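Side-chain contacts in tripeptidase (PDB 3RZA), which probably hydrolyses tripeptides as a metal-dependent peptidase of the M20/M25/M40 family, with zinc and calcium ions bound in the crystal: residues 345-348 with 349-352; 323-326 with 327-331; 280-283 with 284-288; 113-116 with 117-121. All blocks are in the same frame, centred on the assembly; numbering follows the deposited sequence.

Contact 1. Residues 345-348 with 349-352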
loop_
_atom_site.group_PDB
_atom_site.type_symbol
_atom_site.label_atom_id
_atom_site.label_comp_id
_atom_site.label_asym_id
_atom_site.label_seq_id
_atom_site.Cartn_x
_atom_site.Cartn_y
_atom_site.Cartn_z
ATOM N N GLY A 345 -12.994 -31.007 -4.124
ATOM C CA GLY A 345 -13.092 -31.811 -5.330
ATOM C C GLY A 345 -11.978 -31.639 -6.336
ATOM O O GLY A 345 -11.649 -32.589 -7.022
ATOM N N SER A 346 -11.401 -30.432 -6.411
ATOM C CA SER A 346 -10.229 -30.161 -7.261
ATOM C C SER A 346 -9.014 -30.972 -6.820
ATOM O O SER A 346 -8.229 -31.399 -7.661
ATOM C CB SER A 346 -9.851 -28.668 -7.247
ATOM O OG SER A 346 -10.937 -27.805 -7.594
ATOM N N ILE A 347 -8.862 -31.172 -5.503
ATOM C CA ILE A 347 -7.775 -31.971 -4.966
ATOM C C ILE A 347 -8.072 -33.458 -5.066
ATOM O O ILE A 347 -7.184 -34.239 -5.445
ATOM C CB ILE A 347 -7.452 -31.601 -3.507
ATOM C CG1 ILE A 347 -7.090 -30.112 -3.381
ATOM C CG2 ILE A 347 -6.296 -32.463 -2.977
ATOM C CD1 ILE A 347 -5.978 -29.602 -4.376
ATOM N N ILE A 348 -9.303 -33.850 -4.757
ATOM C CA ILE A 348 -9.663 -35.271 -4.676
ATOM C C ILE A 348 -9.586 -35.931 -6.055
ATOM O O ILE A 348 -9.116 -37.061 -6.162
ATOM C CB ILE A 348 -11.095 -35.495 -4.061
ATOM C CG1 ILE A 348 -11.173 -34.946 -2.615
ATOM C CG2 ILE A 348 -11.521 -37.006 -4.149
ATOM C CD1 ILE A 348 -11.017 -35.948 -1.547
ATOM N N ASN A 349 -10.013 -35.207 -7.099
ATOM C CA ASN A 349 -9.775 -35.630 -8.497
ATOM C C ASN A 349 -8.324 -36.026 -8.804
ATOM O O ASN A 349 -8.115 -36.984 -9.536
ATOM C CB ASN A 349 -10.260 -34.565 -9.528
ATOM C CG ASN A 349 -11.755 -34.709 -9.884
ATOM O OD1 ASN A 349 -12.178 -35.738 -10.394
ATOM N ND2 ASN A 349 -12.548 -33.663 -9.611
ATOM N N THR A 350 -7.335 -35.335 -8.210
ATOM C CA THR A 350 -5.896 -35.706 -8.395
ATOM C C THR A 350 -5.491 -37.067 -7.783
ATOM O O THR A 350 -4.460 -37.618 -8.150
ATOM C CB THR A 350 -4.888 -34.623 -7.872
ATOM O OG1 THR A 350 -4.748 -34.715 -6.444
ATOM C CG2 THR A 350 -5.312 -33.201 -8.290
ATOM N N PHE A 351 -6.308 -37.598 -6.871
ATOM C CA PHE A 351 -6.171 -38.984 -6.382
ATOM C C PHE A 351 -6.744 -40.043 -7.354
ATOM O O PHE A 351 -6.678 -41.223 -7.052
ATOM C CB PHE A 351 -6.858 -39.177 -4.996
ATOM C CG PHE A 351 -6.510 -38.130 -3.949
ATOM C CD1 PHE A 351 -5.274 -37.457 -3.936
ATOM C CD2 PHE A 351 -7.421 -37.861 -2.921
ATOM C CE1 PHE A 351 -4.986 -36.499 -2.931
ATOM C CE2 PHE A 351 -7.140 -36.907 -1.916
ATOM C CZ PHE A 351 -5.928 -36.227 -1.926
ATOM N N GLY A 352 -7.336 -39.634 -8.479
ATOM C CA GLY A 352 -7.938 -40.572 -9.441
ATOM C C GLY A 352 -9.364 -41.013 -9.136
ATOM O O GLY A 352 -9.830 -41.967 -9.728
#

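Contact 2. Residues 323-326 with 327-331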
loop_
_atom_site.group_PDB
_atom_site.type_symbol
_atom_site.label_atom_id
_atom_site.label_comp_id
_atom_site.label_asym_id
_atom_site.label_seq_id
_atom_site.Cartn_x
_atom_site.Cartn_y
_atom_site.Cartn_z
ATOM N N ALA A 323 -25.712 -37.702 -10.921
ATOM C CA ALA A 323 -26.059 -36.354 -10.379
ATOM C C ALA A 323 -27.219 -35.709 -11.145
ATOM O O ALA A 323 -28.147 -35.117 -10.539
ATOM C CB ALA A 323 -24.828 -35.421 -10.398
ATOM N N GLN A 324 -27.162 -35.810 -12.474
ATOM C CA GLN A 324 -28.221 -35.289 -13.312
ATOM C C GLN A 324 -29.541 -36.067 -13.124
ATOM O O GLN A 324 -30.602 -35.456 -13.045
ATOM C CB GLN A 324 -27.809 -35.284 -14.792
ATOM C CG GLN A 324 -26.738 -34.276 -15.152
ATOM C CD GLN A 324 -26.442 -34.338 -16.622
ATOM O OE1 GLN A 324 -25.868 -35.313 -17.092
ATOM N NE2 GLN A 324 -26.910 -33.343 -17.377
ATOM N N GLU A 325 -29.464 -37.399 -13.037
ATOM C CA GLU A 325 -30.668 -38.246 -12.785
ATOM C C GLU A 325 -31.355 -37.881 -11.457
ATOM O O GLU A 325 -32.586 -37.681 -11.426
ATOM C CB GLU A 325 -30.310 -39.739 -12.790
ATOM C CG GLU A 325 -31.538 -40.711 -12.676
ATOM C CD GLU A 325 -31.147 -42.203 -12.609
ATOM O OE1 GLU A 325 -29.996 -42.553 -12.933
ATOM O OE2 GLU A 325 -32.008 -43.019 -12.213
ATOM N N SER A 326 -30.557 -37.765 -10.389
ATOM C CA SER A 326 -31.061 -37.349 -9.044
ATOM C C SER A 326 -31.764 -35.976 -9.101
ATOM O O SER A 326 -32.844 -35.800 -8.531
ATOM C CB SER A 326 -29.939 -37.351 -8.003
ATOM O OG SER A 326 -28.999 -36.262 -8.154
ATOM N N ALA A 327 -31.184 -35.055 -9.858
ATOM C CA ALA A 327 -31.767 -33.744 -10.083
ATOM C C ALA A 327 -33.116 -33.821 -10.857
ATOM O O ALA A 327 -34.109 -33.229 -10.423
ATOM C CB ALA A 327 -30.724 -32.777 -10.805
ATOM N N ARG A 328 -33.151 -34.574 -11.955
ATOM C CA ARG A 328 -34.405 -34.785 -12.715
ATOM C C ARG A 328 -35.500 -35.471 -11.913
ATOM O O ARG A 328 -36.675 -35.048 -11.970
ATOM C CB ARG A 328 -34.168 -35.581 -13.993
ATOM C CG ARG A 328 -33.495 -34.796 -15.099
ATOM C CD ARG A 328 -33.599 -35.520 -16.423
ATOM N NE ARG A 328 -32.880 -36.797 -16.372
ATOM C CZ ARG A 328 -31.572 -36.993 -16.633
ATOM N NH1 ARG A 328 -30.744 -35.993 -17.035
ATOM N NH2 ARG A 328 -31.083 -38.225 -16.505
ATOM N N ASN A 329 -35.129 -36.489 -11.141
ATOM C CA ASN A 329 -36.088 -37.160 -10.231
ATOM C C ASN A 329 -36.758 -36.215 -9.209
ATOM O O ASN A 329 -37.930 -36.376 -8.913
ATOM C CB ASN A 329 -35.437 -38.320 -9.477
ATOM C CG ASN A 329 -35.086 -39.502 -10.371
ATOM O OD1 ASN A 329 -35.348 -39.501 -11.566
ATOM N ND2 ASN A 329 -34.459 -40.511 -9.778
ATOM N N LEU A 330 -36.017 -35.219 -8.734
ATOM C CA LEU A 330 -36.553 -34.171 -7.855
ATOM C C LEU A 330 -37.092 -32.922 -8.577
ATOM O O LEU A 330 -37.380 -31.916 -7.929
ATOM C CB LEU A 330 -35.464 -33.756 -6.858
ATOM C CG LEU A 330 -35.054 -34.839 -5.867
ATOM C CD1 LEU A 330 -33.879 -34.305 -5.103
ATOM C CD2 LEU A 330 -36.201 -35.182 -4.918
ATOM N N GLY A 331 -37.227 -32.978 -9.898
ATOM C CA GLY A 331 -37.824 -31.883 -10.658
ATOM C C GLY A 331 -36.973 -30.627 -10.793
ATOM O O GLY A 331 -37.506 -29.523 -10.916
HETATM O O HOH W 1 -27.972 -36.969 -17.792
#

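Contact 3. Residues 280-283 with 284-288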
loop_
_atom_site.group_PDB
_atom_site.type_symbol
_atom_site.label_atom_id
_atom_site.label_comp_id
_atom_site.label_asym_id
_atom_site.label_seq_id
_atom_site.Cartn_x
_atom_site.Cartn_y
_atom_site.Cartn_z
ATOM N N THR A 280 0.825 -20.596 -20.365
ATOM C CA THR A 280 1.099 -19.526 -21.347
ATOM C C THR A 280 0.853 -18.152 -20.777
ATOM O O THR A 280 1.683 -17.296 -20.924
ATOM C CB THR A 280 0.249 -19.665 -22.614
ATOM O OG1 THR A 280 0.465 -20.949 -23.178
ATOM C CG2 THR A 280 0.610 -18.610 -23.648
ATOM N N GLN A 281 -0.277 -17.986 -20.088
ATOM C CA GLN A 281 -0.643 -16.723 -19.436
ATOM C C GLN A 281 0.357 -16.324 -18.353
ATOM O O GLN A 281 0.792 -15.149 -18.291
ATOM C CB GLN A 281 -2.073 -16.836 -18.821
ATOM C CG GLN A 281 -2.604 -15.580 -18.060
ATOM C CD GLN A 281 -2.567 -14.314 -18.900
ATOM O OE1 GLN A 281 -2.726 -14.379 -20.121
ATOM N NE2 GLN A 281 -2.326 -13.152 -18.250
ATOM N N VAL A 282 0.703 -17.280 -17.487
ATOM C CA VAL A 282 1.650 -17.010 -16.389
ATOM C C VAL A 282 3.080 -16.748 -16.916
ATOM O O VAL A 282 3.789 -15.874 -16.398
ATOM C CB VAL A 282 1.618 -18.144 -15.330
ATOM C CG1 VAL A 282 2.771 -18.004 -14.340
ATOM C CG2 VAL A 282 0.267 -18.118 -14.606
ATOM N N LYS A 283 3.475 -17.455 -17.974
ATOM C CA LYS A 283 4.742 -17.154 -18.647
ATOM C C LYS A 283 4.697 -15.751 -19.247
ATOM O O LYS A 283 5.661 -14.982 -19.109
ATOM C CB LYS A 283 5.061 -18.181 -19.745
ATOM C CG LYS A 283 6.501 -18.067 -20.328
ATOM C CD LYS A 283 6.622 -18.783 -21.690
ATOM C CE LYS A 283 8.061 -18.799 -22.264
ATOM N NZ LYS A 283 8.967 -17.777 -21.716
ATOM N N HIS A 284 3.596 -15.438 -19.933
ATOM C CA HIS A 284 3.378 -14.095 -20.503
ATOM C C HIS A 284 3.526 -12.960 -19.471
ATOM O O HIS A 284 4.238 -11.983 -19.736
ATOM C CB HIS A 284 2.008 -14.024 -21.196
ATOM C CG HIS A 284 1.573 -12.642 -21.535
ATOM N ND1 HIS A 284 2.199 -11.891 -22.499
ATOM C CD2 HIS A 284 0.563 -11.876 -21.054
ATOM C CE1 HIS A 284 1.602 -10.715 -22.600
ATOM N NE2 HIS A 284 0.606 -10.679 -21.736
HETATM N N MSE A 285 2.891 -13.129 -18.302
HETATM C CA MSE A 285 2.928 -12.127 -17.210
HETATM C C MSE A 285 4.355 -12.004 -16.633
HETATM O O MSE A 285 4.890 -10.913 -16.510
HETATM C CB MSE A 285 1.952 -12.508 -16.096
HETATM C CG MSE A 285 0.483 -12.458 -16.495
HETATM SE SE MSE A 285 -0.694 -13.378 -15.234
HETATM C CE MSE A 285 -0.859 -11.929 -13.997
ATOM N N THR A 286 4.962 -13.141 -16.325
ATOM C CA THR A 286 6.380 -13.221 -15.925
ATOM C C THR A 286 7.310 -12.511 -16.914
ATOM O O THR A 286 8.053 -11.583 -16.529
ATOM C CB THR A 286 6.805 -14.697 -15.800
ATOM O OG1 THR A 286 5.940 -15.344 -14.865
ATOM C CG2 THR A 286 8.297 -14.842 -15.379
ATOM N N ASP A 287 7.227 -12.890 -18.180
ATOM C CA ASP A 287 8.078 -12.273 -19.224
ATOM C C ASP A 287 7.883 -10.769 -19.367
ATOM O O ASP A 287 8.872 -10.043 -19.509
ATOM C CB ASP A 287 7.877 -12.941 -20.596
ATOM C CG ASP A 287 8.434 -14.376 -20.659
ATOM O OD1 ASP A 287 9.252 -14.766 -19.803
ATOM O OD2 ASP A 287 8.052 -15.116 -21.583
ATOM N N VAL A 288 6.632 -10.304 -19.283
ATOM C CA VAL A 288 6.346 -8.871 -19.400
ATOM C C VAL A 288 6.902 -8.067 -18.208
ATOM O O VAL A 288 7.524 -7.022 -18.411
ATOM C CB VAL A 288 4.833 -8.588 -19.647
ATOM C CG1 VAL A 288 4.532 -7.132 -19.486
ATOM C CG2 VAL A 288 4.453 -9.044 -21.077
#

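Contact 4. Residues 113-116 with 117-121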
loop_
_atom_site.group_PDB
_atom_site.type_symbol
_atom_site.label_atom_id
_atom_site.label_comp_id
_atom_site.label_asym_id
_atom_site.label_seq_id
_atom_site.Cartn_x
_atom_site.Cartn_y
_atom_site.Cartn_z
ATOM N N LYS A 113 -36.494 -16.512 8.835
ATOM C CA LYS A 113 -37.442 -15.457 8.483
ATOM C C LYS A 113 -38.607 -16.021 7.660
ATOM O O LYS A 113 -38.471 -17.060 7.012
ATOM C CB LYS A 113 -36.733 -14.345 7.696
ATOM C CG LYS A 113 -35.743 -13.505 8.507
ATOM C CD LYS A 113 -36.429 -12.525 9.479
ATOM C CE LYS A 113 -36.949 -11.242 8.799
ATOM N NZ LYS A 113 -35.873 -10.201 8.580
ATOM N N ASP A 114 -39.733 -15.304 7.671
ATOM C CA ASP A 114 -40.989 -15.721 6.989
ATOM C C ASP A 114 -40.907 -15.757 5.472
ATOM O O ASP A 114 -41.759 -16.388 4.819
ATOM C CB ASP A 114 -42.152 -14.779 7.366
ATOM C CG ASP A 114 -42.520 -14.854 8.840
ATOM O OD1 ASP A 114 -42.623 -15.972 9.389
ATOM O OD2 ASP A 114 -42.706 -13.787 9.457
ATOM N N ASP A 115 -39.909 -15.065 4.913
ATOM C CA ASP A 115 -39.592 -15.135 3.466
ATOM C C ASP A 115 -38.939 -16.448 2.955
ATOM O O ASP A 115 -38.584 -16.525 1.777
ATOM C CB ASP A 115 -38.709 -13.927 3.068
ATOM C CG ASP A 115 -37.279 -13.996 3.646
ATOM O OD1 ASP A 115 -36.982 -14.859 4.486
ATOM O OD2 ASP A 115 -36.443 -13.196 3.222
ATOM N N GLY A 116 -38.706 -17.420 3.846
ATOM C CA GLY A 116 -38.155 -18.743 3.465
ATOM C C GLY A 116 -36.627 -18.794 3.376
ATOM O O GLY A 116 -36.082 -19.691 2.731
ATOM N N TYR A 117 -35.946 -17.838 4.032
ATOM C CA TYR A 117 -34.484 -17.776 4.093
ATOM C C TYR A 117 -33.992 -17.794 5.558
ATOM O O TYR A 117 -34.666 -17.254 6.448
ATOM C CB TYR A 117 -34.012 -16.508 3.408
ATOM C CG TYR A 117 -34.175 -16.535 1.918
ATOM C CD1 TYR A 117 -33.182 -17.076 1.101
ATOM C CD2 TYR A 117 -35.323 -16.021 1.313
ATOM C CE1 TYR A 117 -33.327 -17.098 -0.286
ATOM C CE2 TYR A 117 -35.484 -16.043 -0.066
ATOM C CZ TYR A 117 -34.479 -16.589 -0.858
ATOM O OH TYR A 117 -34.628 -16.609 -2.211
ATOM N N ILE A 118 -32.825 -18.425 5.777
ATOM C CA ILE A 118 -32.068 -18.340 7.021
ATOM C C ILE A 118 -30.974 -17.299 6.802
ATOM O O ILE A 118 -30.258 -17.366 5.810
ATOM C CB ILE A 118 -31.420 -19.701 7.430
ATOM C CG1 ILE A 118 -32.453 -20.851 7.428
ATOM C CG2 ILE A 118 -30.752 -19.597 8.845
ATOM C CD1 ILE A 118 -31.955 -22.127 6.734
ATOM N N TYR A 119 -30.889 -16.318 7.701
ATOM C CA TYR A 119 -29.854 -15.277 7.677
ATOM C C TYR A 119 -29.017 -15.354 8.940
ATOM O O TYR A 119 -29.428 -15.947 9.940
ATOM C CB TYR A 119 -30.498 -13.874 7.628
ATOM C CG TYR A 119 -31.419 -13.633 6.449
ATOM C CD1 TYR A 119 -32.766 -13.985 6.510
ATOM C CD2 TYR A 119 -30.946 -13.036 5.285
ATOM C CE1 TYR A 119 -33.622 -13.748 5.444
ATOM C CE2 TYR A 119 -31.787 -12.810 4.196
ATOM C CZ TYR A 119 -33.120 -13.172 4.278
ATOM O OH TYR A 119 -33.944 -12.942 3.212
ATOM N N SER A 120 -27.875 -14.664 8.917
ATOM C CA SER A 120 -27.174 -14.248 10.149
ATOM C C SER A 120 -27.889 -13.031 10.757
ATOM O O SER A 120 -28.875 -12.537 10.202
ATOM C CB SER A 120 -25.706 -13.907 9.831
ATOM O OG SER A 120 -25.597 -12.656 9.158
ATOM N N ASP A 121 -27.376 -12.517 11.870
ATOM C CA ASP A 121 -27.844 -11.202 12.366
ATOM C C ASP A 121 -27.164 -9.998 11.653
ATOM O O ASP A 121 -27.379 -8.882 12.056
ATOM C CB ASP A 121 -27.779 -11.102 13.921
ATOM C CG ASP A 121 -26.350 -10.976 14.481
ATOM O OD1 ASP A 121 -25.354 -10.978 13.732
ATOM O OD2 ASP A 121 -26.237 -10.884 15.711
#

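Contact 1. Residues 345-348 with 349-352
Thr-350 folds its hydroxyl back over the preceding turn and gives OG1 to Ile-347 O at 2.7 Å, lying in the plane of that carbonyl. With chi1 at 80°, OG1 sits between the backbone N and the carbonyl carbon, the rotation that turns it toward this acceptor; Thr-350 N adds a weak bond to the same oxygen. Two donors of Asn-349 likewise converge on Gly-345 O. The backbone N bonds at 3.1 Å and nearly straight (167°), whereas ND2, although only 2.9 Å away from Gly-345 O, is poorly aimed and weak; the amide nitrogen finds its stronger partner in Ser-355 O. Phe-351 N completes the polar set with a bond of 2.9 Å to Ile-348 O, approaching from above the carbonyl plane.

The apolar contacts gather round the Phe-351 ring. Its CZ meets Ile-347 CG2 at 3.9 Å and its CE2 meets Ile-348 CD1 at 4.0 Å, both isoleucines running at a slant to it. Ile-347 O lies 3.9 Å above one ring face, over the centre. Leu-166, Leu-172 and Leu-177 touch Ile-347, Ile-348 and Phe-351 respectively.

Successive bonds to the third residue back, the last from Gly-352 N to Asn-349 O with Gly-352 at positive phi, tighten the chain into a turn on the way from helix 344-348 toward strand 355-359 of the large mixed sheet.

Contact 2. Residues 323-326 with 327-331
Arg-328 lays its guanidinium flat over the preceding turn, so that Gln-324 O lies 3.9 Å from the guanidinium plane beneath its centre, with Glu-325 N under the same face nearer the rim. A bend at chi3 (-64°) folds the group back in this way. Its edge is used differently: a water in the guanidinium plane accepts from Arg-328 NH1 at 3.0 Å and donates weakly to Gln-324 OE1 at 2.8 Å. That OE1 also bonds Lys-321, and NE2 of the same amide reaches Ala-334 O.

Glu-325 and Asn-329 slant past each other with carboxylate and amide planes 82° apart; Glu-325 CG lies 4.1 Å from both Asn-329 ND2 and OD1, a loose touch, while ND2 hydrogen-bonds OE2 of Glu-386 in helix 374-393. Toward the interior, Ser-326 OG turns back to Ala-323 O at 2.8 Å. Ala-327 N reaches this oxygen at 3.1 Å from the same face of the carbonyl, and Gln-383 of helix 374-393 bonds the hydroxyl as well.

Helix 318-329 then stops: Gly-331, at positive phi, gives its N to Arg-328 O at 3.0 Å, and the next residue's N returns to Ala-327 O, the bond pair that defines a Schellman motif.

Contact 3. Residues 280-283 with 284-288
Lys-283 starts with CG anti to its backbone N (chi1 -170°) and stays extended until a bend at chi4, which swings NZ onto Asp-287 of the next helical turn. In helix 275-295, whose inner side packs on strands 194-209, 263-272 and 299-312 in an alpha/beta layer, this is an i-to-i+4 salt bridge on the outward side. NZ meets OD2 of Asp-287 at 2.8 Å on the syn lone pair, with OD1 of the same carboxylate farther off at 3.6 Å.

A bend at chi2 (55°) does the corresponding work in Gln-281, curling its amide over selenomethionine Met-285: Gln-281 NE2 lies 3.4 Å from both Met-285 CG and SE. These are close approaches; the hydrogen bond of NE2 goes to Lys-236 O. His-284 NE2 bonds the backbone N of the same lysine, so two side chains three residues apart hold the backbone of one loop residue.

Val-282 O is gripped twice, by Thr-286 OG1 at 2.7 Å and by Thr-286 N at 3.0 Å, the donors arriving from opposite faces of the carbonyl plane.

Contact 4. Residues 113-116 with 117-121
Asp-115 divides its carboxylate between two tyrosines of the following strand. OD2 accepts from Tyr-119 OH at a short 2.5 Å through its syn lone pair, the two side chains coming from opposite directions with carboxylate and ring only 26° from coplanar, so the acid meets the phenol at its edge. OD1 takes the backbone N of Tyr-117 at 3.2 Å, this donor standing 51° out of the carboxylate plane. The setting is a beta hairpin of the type I turn plus G1 bulge class: Gly-116 N bonds Lys-113 O at 3.2 Å, Gly-116 has positive phi, and Lys-113 N closes the loop on Tyr-117 O at 3.1 Å in a nearly straight bond.

That turn sets the first shell. It brings Asp-115 beside the start of strand 117-119, where chi1 near 70° turns the carboxylate toward Tyr-117 and Tyr-119. Lys-113 runs at about a right angle to Tyr-119, and its CG comes 3.6 Å from ring atom CD1.

Farther out, Arg-371 of the adjoining strand 371-373 forms a cation-pi contact with Tyr-117 and a weak hydrogen bond to Tyr-119 OH, a nearby positive charge that would probably make the phenol a stronger donor to Asp-115. Backbone bonds between Ile-118 and Met-372 and between Tyr-119 and Ile-111 hold strand 117-119 in the middle of its three-stranded sheet. Lys-113 NZ bonds O1 of a di(hydroxyethyl)ether molecule, probably from the crystallisation liquor.

Contact 4 is the surface member, with no buried residue among those that touch; contacts 1, 2 and 3 are each partly buried, and contact 1 lies nearest the chain centre, about 13 Å from it (centre to centre). Contacts 1 and 2 both concern how a helical stretch gives way to the chain beyond, whereas contact 3 sits within a continuing helix and contact 4 at a hairpin. Contacts 1 and 3 share a threonine hydroxyl returned to a helix carbonyl, but only contact 3 has a salt bridge between its two segments. Contacts 1 and 3 also both touch strand 299-312. Contacts 3 and 4 lie farthest apart, about 46 Å between centres, on opposite sides of the chain's centre.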